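Local coordinates for protein alpha-glucosidase ([Eubacterium] rectale, PDB 6PNR) that probably hydrolyses alpha-glycosidic bonds of sulfoquinovosides as a family 31 glycoside hydrolase, and binds an aza-sugar sulfonate inhibitor, at residues A[120-125]-A[464-469]; A[547-552]-A[662-667]; A[602-605]-A[611-614]. All blocks are in the same frame, centred on the assembly; numbering follows the deposited sequence.

Contact 1. Residues A[120-125]-A[464-469]; sequences QMSYFN and TIHDGL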
# COMPACT_ATOMS: atom_id res chain seq x y z
N GLN A 120 -6.20 -20.43 -0.71
CA GLN A 120 -6.12 -19.11 -1.33
C GLN A 120 -7.52 -18.69 -1.77
O GLN A 120 -8.23 -19.48 -2.41
CB GLN A 120 -5.16 -19.14 -2.52
CG GLN A 120 -3.70 -19.30 -2.10
CD GLN A 120 -3.17 -18.08 -1.32
OE1 GLN A 120 -3.64 -16.95 -1.51
NE2 GLN A 120 -2.18 -18.31 -0.45
N MET A 121 -7.92 -17.47 -1.40
CA MET A 121 -9.29 -16.99 -1.61
C MET A 121 -9.45 -16.15 -2.87
O MET A 121 -10.58 -16.00 -3.35
CB MET A 121 -9.77 -16.16 -0.41
CG MET A 121 -9.49 -16.78 0.98
SD MET A 121 -10.06 -18.49 1.19
CE MET A 121 -11.83 -18.29 1.04
N SER A 122 -8.37 -15.61 -3.42
CA SER A 122 -8.45 -14.78 -4.62
C SER A 122 -7.90 -15.45 -5.87
O SER A 122 -8.52 -15.36 -6.94
CB SER A 122 -7.70 -13.45 -4.40
OG SER A 122 -8.41 -12.57 -3.53
N TYR A 123 -6.74 -16.11 -5.79
CA TYR A 123 -6.12 -16.68 -6.99
C TYR A 123 -5.72 -18.12 -6.72
O TYR A 123 -4.99 -18.40 -5.77
CB TYR A 123 -4.91 -15.85 -7.43
CG TYR A 123 -5.31 -14.42 -7.69
CD1 TYR A 123 -6.15 -14.10 -8.75
CD2 TYR A 123 -4.89 -13.40 -6.85
CE1 TYR A 123 -6.54 -12.78 -8.98
CE2 TYR A 123 -5.27 -12.09 -7.06
CZ TYR A 123 -6.10 -11.78 -8.12
OH TYR A 123 -6.47 -10.48 -8.32
N PHE A 124 -6.22 -19.01 -7.57
CA PHE A 124 -5.87 -20.43 -7.51
C PHE A 124 -4.53 -20.66 -8.20
O PHE A 124 -3.57 -21.11 -7.57
CB PHE A 124 -7.01 -21.23 -8.15
CG PHE A 124 -6.81 -22.72 -8.17
CD1 PHE A 124 -6.28 -23.39 -7.08
CD2 PHE A 124 -7.20 -23.46 -9.28
CE1 PHE A 124 -6.12 -24.79 -7.11
CE2 PHE A 124 -7.04 -24.86 -9.32
CZ PHE A 124 -6.49 -25.51 -8.24
N ASN A 125 -4.43 -20.32 -9.48
CA ASN A 125 -3.12 -20.25 -10.13
C ASN A 125 -2.32 -19.09 -9.55
O ASN A 125 -2.73 -17.92 -9.66
CB ASN A 125 -3.28 -20.09 -11.64
CG ASN A 125 -1.96 -19.87 -12.35
OD1 ASN A 125 -0.89 -20.22 -11.84
ND2 ASN A 125 -2.02 -19.29 -13.56
N THR A 464 -19.27 -10.50 -4.01
CA THR A 464 -18.05 -9.94 -4.55
C THR A 464 -17.06 -11.06 -4.86
O THR A 464 -17.17 -12.19 -4.35
CB THR A 464 -17.41 -8.94 -3.59
OG1 THR A 464 -17.03 -9.60 -2.37
CG2 THR A 464 -18.36 -7.79 -3.29
N ILE A 465 -16.09 -10.74 -5.72
CA ILE A 465 -15.13 -11.75 -6.16
C ILE A 465 -14.16 -12.10 -5.04
O ILE A 465 -13.89 -13.28 -4.77
CB ILE A 465 -14.37 -11.26 -7.41
CG1 ILE A 465 -15.27 -11.31 -8.65
CG2 ILE A 465 -13.12 -12.10 -7.63
CD1 ILE A 465 -15.84 -12.68 -8.94
N HIS A 466 -13.61 -11.09 -4.38
CA HIS A 466 -12.52 -11.30 -3.44
C HIS A 466 -12.99 -11.57 -2.02
O HIS A 466 -12.17 -12.00 -1.20
CB HIS A 466 -11.57 -10.11 -3.47
CG HIS A 466 -10.82 -9.97 -4.76
ND1 HIS A 466 -9.85 -10.86 -5.15
CD2 HIS A 466 -10.92 -9.06 -5.75
CE1 HIS A 466 -9.37 -10.50 -6.33
NE2 HIS A 466 -10.01 -9.42 -6.72
N ASP A 467 -14.28 -11.36 -1.69
CA ASP A 467 -14.70 -11.76 -0.35
C ASP A 467 -16.13 -12.27 -0.26
O ASP A 467 -16.67 -12.35 0.84
CB ASP A 467 -14.54 -10.59 0.65
CG ASP A 467 -14.39 -11.07 2.09
OD1 ASP A 467 -14.01 -12.26 2.29
OD2 ASP A 467 -14.65 -10.27 3.02
N GLY A 468 -16.75 -12.66 -1.38
CA GLY A 468 -18.09 -13.20 -1.32
C GLY A 468 -18.15 -14.66 -1.72
O GLY A 468 -17.17 -15.39 -1.58
N LEU A 469 -19.30 -15.06 -2.28
CA LEU A 469 -19.57 -16.46 -2.56
C LEU A 469 -18.48 -17.09 -3.42
O LEU A 469 -18.02 -18.20 -3.15
CB LEU A 469 -20.95 -16.58 -3.23
CG LEU A 469 -21.65 -17.93 -3.45
CD1 LEU A 469 -23.15 -17.70 -3.60
CD2 LEU A 469 -21.13 -18.69 -4.67
O HOH W 1 -12.31 -15.20 -5.41
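A polar loop-to-loop contact, centred on S122, Y123 and H466, joins the segment that follows strand 114-118 of the N-terminal beta region to the 464-469 turn of the family 31 TIM-barrel domain. Neither segment is helix or strand where they meet, and the closest pair of CA atoms, those of S122 and H466, lies 5.5 Å apart. The central bond runs between S122 OG and H466 ND1 at 2.8 Å; the hydroxyl arrives at the edge of the imidazole, near its plane, and either atom could be the donor. With CG anti to its carbonyl carbon (chi1 -67°), H466 holds its ring beside its own backbone N, and the ND1-CE1 side meets the serine. R142 NH1 ties the pair further, hydrogen-bonding both S122 OG and H466 O. Beyond the serine, Y123 completes the grip: its OH lies 3.5 Å from H466 CE1, and the two rings form an offset edge-to-face pair, the imidazole edge turned toward the tyrosine face with planes at 68° and centroids 5.9 Å apart. One imidazole face is lined by CG2 of the preceding I465, 4.1 Å above the plane and over its centre. The backbones are joined through a water that donates to M121 O at 2.8 Å and to I465 O at 2.6 Å. F124 of the 120-125 segment packs on C474, L477 and M481 of helix 469-481, while L469 turns to helix 504-514 and touches R509, W510 and M513.

Contact 2. Residues A[547-552]-A[662-667]; sequences LVDVYT and REKYGV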
# COMPACT_ATOMS: atom_id res chain seq x y z
N LEU A 547 -33.47 -27.86 -1.56
CA LEU A 547 -32.02 -27.92 -1.69
C LEU A 547 -31.42 -28.95 -0.73
O LEU A 547 -30.53 -29.72 -1.11
CB LEU A 547 -31.39 -26.54 -1.46
CG LEU A 547 -31.90 -25.39 -2.36
CD1 LEU A 547 -31.27 -24.05 -1.97
CD2 LEU A 547 -31.68 -25.67 -3.84
N VAL A 548 -31.90 -28.97 0.50
CA VAL A 548 -31.37 -29.92 1.47
C VAL A 548 -31.77 -31.34 1.10
O VAL A 548 -30.98 -32.28 1.25
CB VAL A 548 -31.85 -29.52 2.88
CG1 VAL A 548 -31.57 -30.63 3.88
CG2 VAL A 548 -31.17 -28.20 3.32
N ASP A 549 -33.00 -31.52 0.59
CA ASP A 549 -33.40 -32.84 0.12
C ASP A 549 -32.48 -33.32 -1.00
O ASP A 549 -32.03 -34.47 -0.98
CB ASP A 549 -34.86 -32.82 -0.35
CG ASP A 549 -35.43 -34.22 -0.59
OD1 ASP A 549 -34.88 -35.21 -0.05
OD2 ASP A 549 -36.43 -34.34 -1.33
N VAL A 550 -32.14 -32.44 -1.95
CA VAL A 550 -31.17 -32.80 -2.99
C VAL A 550 -29.86 -33.27 -2.36
O VAL A 550 -29.28 -34.28 -2.78
CB VAL A 550 -30.96 -31.63 -3.96
CG1 VAL A 550 -29.77 -31.90 -4.87
CG2 VAL A 550 -32.21 -31.39 -4.79
N TYR A 551 -29.38 -32.54 -1.35
CA TYR A 551 -28.15 -32.95 -0.66
C TYR A 551 -28.28 -34.37 -0.11
O TYR A 551 -27.37 -35.19 -0.29
CB TYR A 551 -27.82 -31.95 0.45
CG TYR A 551 -26.74 -32.39 1.42
CD1 TYR A 551 -25.39 -32.28 1.10
CD2 TYR A 551 -27.08 -32.87 2.68
CE1 TYR A 551 -24.41 -32.66 2.01
CE2 TYR A 551 -26.12 -33.25 3.58
CZ TYR A 551 -24.79 -33.15 3.24
OH TYR A 551 -23.84 -33.53 4.16
N THR A 552 -29.41 -34.69 0.53
CA THR A 552 -29.56 -36.05 1.04
C THR A 552 -29.65 -37.08 -0.09
O THR A 552 -29.15 -38.19 0.04
CB THR A 552 -30.77 -36.17 1.96
OG1 THR A 552 -31.98 -35.92 1.22
CG2 THR A 552 -30.65 -35.19 3.12
N ARG A 662 -33.40 -35.21 -11.05
CA ARG A 662 -34.06 -34.48 -12.13
C ARG A 662 -35.55 -34.74 -12.13
O ARG A 662 -36.35 -33.81 -12.27
CB ARG A 662 -33.48 -34.84 -13.50
CG ARG A 662 -34.24 -34.12 -14.63
CD ARG A 662 -33.59 -34.23 -15.99
NE ARG A 662 -33.37 -35.62 -16.41
CZ ARG A 662 -32.20 -36.24 -16.31
NH1 ARG A 662 -31.15 -35.60 -15.81
NH2 ARG A 662 -32.07 -37.50 -16.72
N GLU A 663 -35.95 -35.99 -11.94
CA GLU A 663 -37.38 -36.31 -11.93
C GLU A 663 -38.09 -35.55 -10.81
O GLU A 663 -39.17 -34.99 -11.03
CB GLU A 663 -37.58 -37.81 -11.77
CG GLU A 663 -39.02 -38.25 -11.97
CD GLU A 663 -39.15 -39.27 -13.08
OE1 GLU A 663 -38.39 -40.27 -13.06
OE2 GLU A 663 -39.98 -39.06 -13.99
N LYS A 664 -37.49 -35.52 -9.62
CA LYS A 664 -38.17 -34.93 -8.47
C LYS A 664 -38.10 -33.41 -8.48
O LYS A 664 -39.07 -32.74 -8.12
CB LYS A 664 -37.57 -35.48 -7.17
CG LYS A 664 -38.45 -35.20 -5.96
CD LYS A 664 -37.92 -35.85 -4.70
CE LYS A 664 -38.89 -35.62 -3.54
NZ LYS A 664 -38.29 -36.03 -2.24
N TYR A 665 -36.97 -32.84 -8.90
CA TYR A 665 -36.71 -31.42 -8.67
C TYR A 665 -36.22 -30.69 -9.91
O TYR A 665 -35.85 -29.51 -9.81
CB TYR A 665 -35.69 -31.28 -7.54
CG TYR A 665 -36.22 -31.60 -6.15
CD1 TYR A 665 -37.38 -30.99 -5.67
CD2 TYR A 665 -35.55 -32.48 -5.31
CE1 TYR A 665 -37.85 -31.26 -4.39
CE2 TYR A 665 -36.02 -32.76 -4.04
CZ TYR A 665 -37.17 -32.14 -3.58
OH TYR A 665 -37.63 -32.42 -2.32
N GLY A 666 -36.22 -31.34 -11.07
CA GLY A 666 -35.70 -30.73 -12.28
C GLY A 666 -36.71 -29.82 -12.96
O GLY A 666 -37.77 -29.50 -12.44
N VAL A 667 -36.33 -29.38 -14.16
CA VAL A 667 -37.18 -28.51 -14.96
C VAL A 667 -38.06 -29.35 -15.88
O VAL A 667 -39.28 -29.38 -15.73
CB VAL A 667 -36.33 -27.50 -15.76
CG1 VAL A 667 -37.22 -26.58 -16.59
CG2 VAL A 667 -35.43 -26.69 -14.83
O HOH W 2 -35.83 -37.60 -0.91
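D549 and V550 of helix 538-568 meet K664 and Y665 near the C-terminal end of helix 655-665, a helix-to-helix contact that fastens the end of the modelled chain to a long helix of the TIM-barrel region. The nearest CA atoms, of V550 and Y665, are 8.1 Å apart, so side chains bridge the gap. Charge and hydrogen bonding converge on one carboxylate oxygen. K664 NZ forms a salt bridge with D549 OD2 at 2.7 Å and is received by the oxygen's syn lone pair; the lysine chain is extended beyond CG, which carries the ammonium across to the other helix. The second donor to D549 OD2 is Y665 OH, in a very short bond of 2.5 Å. A carboxylate held by two such donors, with K266 NZ paired to its OD1, is likely to remain ionised. Water also enters, donating to D549 OD1 and weakly accepting from K664 NZ. Apolar packing is smaller: V550 CG2 lies 3.6 Å from Y665 CD2, the two side chains sliding past each other in opposite directions. Within the 662-667 segment, K664 CG sits over the centre of the Y665 ring, 3.9 Å above it. D549 approaches that ring at its edge, with the carboxylate plane turned 88° from the ring plane.

Contact 3. Residues A[602-605]-A[611-614]; sequences APVY and EWDV. With SO4 (sulfate ion), chain G.
W612 reaches from its strand across the 602-605 segment, and almost every atom of its indole finds a partner there. CB starts toward that segment and lies 4.0 Å from V604 CG2; CG, placed anti to the backbone N (chi1 -165°), carries the indole over V604, whose CG2 also approaches CD2. On the pyrrole side CD1 comes 3.4 Å from A602 O, but NE1 makes no hydrogen bond to that carbonyl because the angle is poor. Instead NE1 donates a hydrogen bond to a water 3.0 Å away, which in turn donates to P603 O. Further along, the six-membered ring rides over V604 CA, a CH-pi contact 3.9 Å from the centroid and 6° off the ring normal. This packing belongs to the C-terminal beta domain of the family 31 enzyme: strand 611-616, paired antiparallel with 633-638, returns over the segment leaving strand 599-601. At the far end CZ2 and CH2 of W612 point into the face of Y605 in an edge-to-face pair, the planes of the W612 and Y605 rings standing at 80° and W612 CZ2 being 3.5 Å from Y605 CE2. An alanine here would remove the indole and would probably leave a gap above V604, the Y605 face without its edge partner and the water without its NE1 donor. One strand residue back, E611 N donates to sulfate O3 at 2.8 Å, an ion probably from the crystallisation liquor that H610 N also holds.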
# COMPACT_ATOMS: atom_id res chain seq x y z
N ALA A 602 -20.62 -25.44 -11.56
CA ALA A 602 -20.23 -24.07 -11.92
C ALA A 602 -21.19 -23.11 -11.24
O ALA A 602 -22.18 -22.68 -11.85
CB ALA A 602 -20.25 -23.88 -13.44
N PRO A 603 -20.95 -22.77 -9.98
CA PRO A 603 -21.94 -21.99 -9.22
C PRO A 603 -22.15 -20.59 -9.78
O PRO A 603 -21.21 -19.90 -10.18
CB PRO A 603 -21.35 -21.94 -7.81
CG PRO A 603 -20.49 -23.17 -7.73
CD PRO A 603 -19.87 -23.27 -9.12
N VAL A 604 -23.42 -20.16 -9.80
CA VAL A 604 -23.73 -18.75 -10.04
C VAL A 604 -23.22 -17.95 -8.85
O VAL A 604 -23.66 -18.16 -7.71
CB VAL A 604 -25.24 -18.55 -10.24
CG1 VAL A 604 -25.57 -17.04 -10.32
CG2 VAL A 604 -25.71 -19.29 -11.50
N TYR A 605 -22.28 -17.05 -9.10
CA TYR A 605 -21.72 -16.24 -8.03
C TYR A 605 -22.02 -14.76 -8.21
O TYR A 605 -21.36 -13.92 -7.58
CB TYR A 605 -20.22 -16.49 -7.89
CG TYR A 605 -19.36 -16.17 -9.11
CD1 TYR A 605 -19.05 -14.85 -9.45
CD2 TYR A 605 -18.82 -17.19 -9.89
CE1 TYR A 605 -18.25 -14.55 -10.56
CE2 TYR A 605 -18.01 -16.91 -11.00
CZ TYR A 605 -17.74 -15.59 -11.33
OH TYR A 605 -16.94 -15.30 -12.41
N GLU A 611 -29.29 -17.02 -16.39
CA GLU A 611 -28.55 -18.00 -17.15
C GLU A 611 -27.09 -17.91 -16.72
O GLU A 611 -26.69 -16.96 -16.05
CB GLU A 611 -28.73 -17.79 -18.66
CG GLU A 611 -27.94 -16.62 -19.21
CD GLU A 611 -28.40 -16.21 -20.60
OE1 GLU A 611 -29.54 -16.54 -20.97
OE2 GLU A 611 -27.61 -15.56 -21.33
N TRP A 612 -26.30 -18.90 -17.10
CA TRP A 612 -24.91 -18.94 -16.65
C TRP A 612 -24.04 -19.57 -17.73
O TRP A 612 -24.43 -20.58 -18.32
CB TRP A 612 -24.78 -19.71 -15.32
CG TRP A 612 -23.45 -19.49 -14.61
CD1 TRP A 612 -22.46 -20.41 -14.42
CD2 TRP A 612 -23.00 -18.28 -14.00
NE1 TRP A 612 -21.40 -19.84 -13.73
CE2 TRP A 612 -21.71 -18.53 -13.46
CE3 TRP A 612 -23.55 -17.00 -13.84
CZ2 TRP A 612 -20.97 -17.56 -12.79
CZ3 TRP A 612 -22.81 -16.03 -13.18
CH2 TRP A 612 -21.54 -16.31 -12.66
N ASP A 613 -22.90 -18.94 -18.02
CA ASP A 613 -21.93 -19.48 -18.96
C ASP A 613 -21.08 -20.55 -18.28
O ASP A 613 -20.59 -20.33 -17.17
CB ASP A 613 -21.01 -18.37 -19.50
CG ASP A 613 -21.76 -17.34 -20.33
OD1 ASP A 613 -22.77 -17.69 -20.98
OD2 ASP A 613 -21.33 -16.16 -20.34
N VAL A 614 -20.90 -21.69 -18.94
CA VAL A 614 -20.17 -22.82 -18.38
C VAL A 614 -19.17 -23.30 -19.42
O VAL A 614 -19.49 -23.39 -20.61
CB VAL A 614 -21.12 -23.97 -17.99
CG1 VAL A 614 -20.35 -25.15 -17.41
CG2 VAL A 614 -22.20 -23.47 -17.02
S SO4 G . -29.04 -13.16 -17.57
O1 SO4 G . -28.25 -13.54 -18.75
O2 SO4 G . -28.44 -11.96 -16.97
O3 SO4 G . -29.02 -14.24 -16.59
O4 SO4 G . -30.43 -12.93 -17.97
O HOH W 3 -19.21 -20.62 -11.79

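In the fold
Contacts 1 and 3 touch directly, their centres about 16 Å apart: I465 CD1 packs 3.5 Å from Y605 CE1, and L469 CD2 meets V604 O and Y605 CB. Both also border helices 469-481 and 504-514, so the N-terminal beta region, the barrel and the C-terminal beta domain come together here. Contact 2 stands apart, its centre about 28 Å from that of contact 1 and about 18 Å from that of contact 3, without touching either. Along the chain contact 1 closes before the others open, whereas contact 3 falls between the two segments of contact 2. Among these contacts, the C-terminal region meets barrel elements at contact 2 and again where contact 3 touches contact 1.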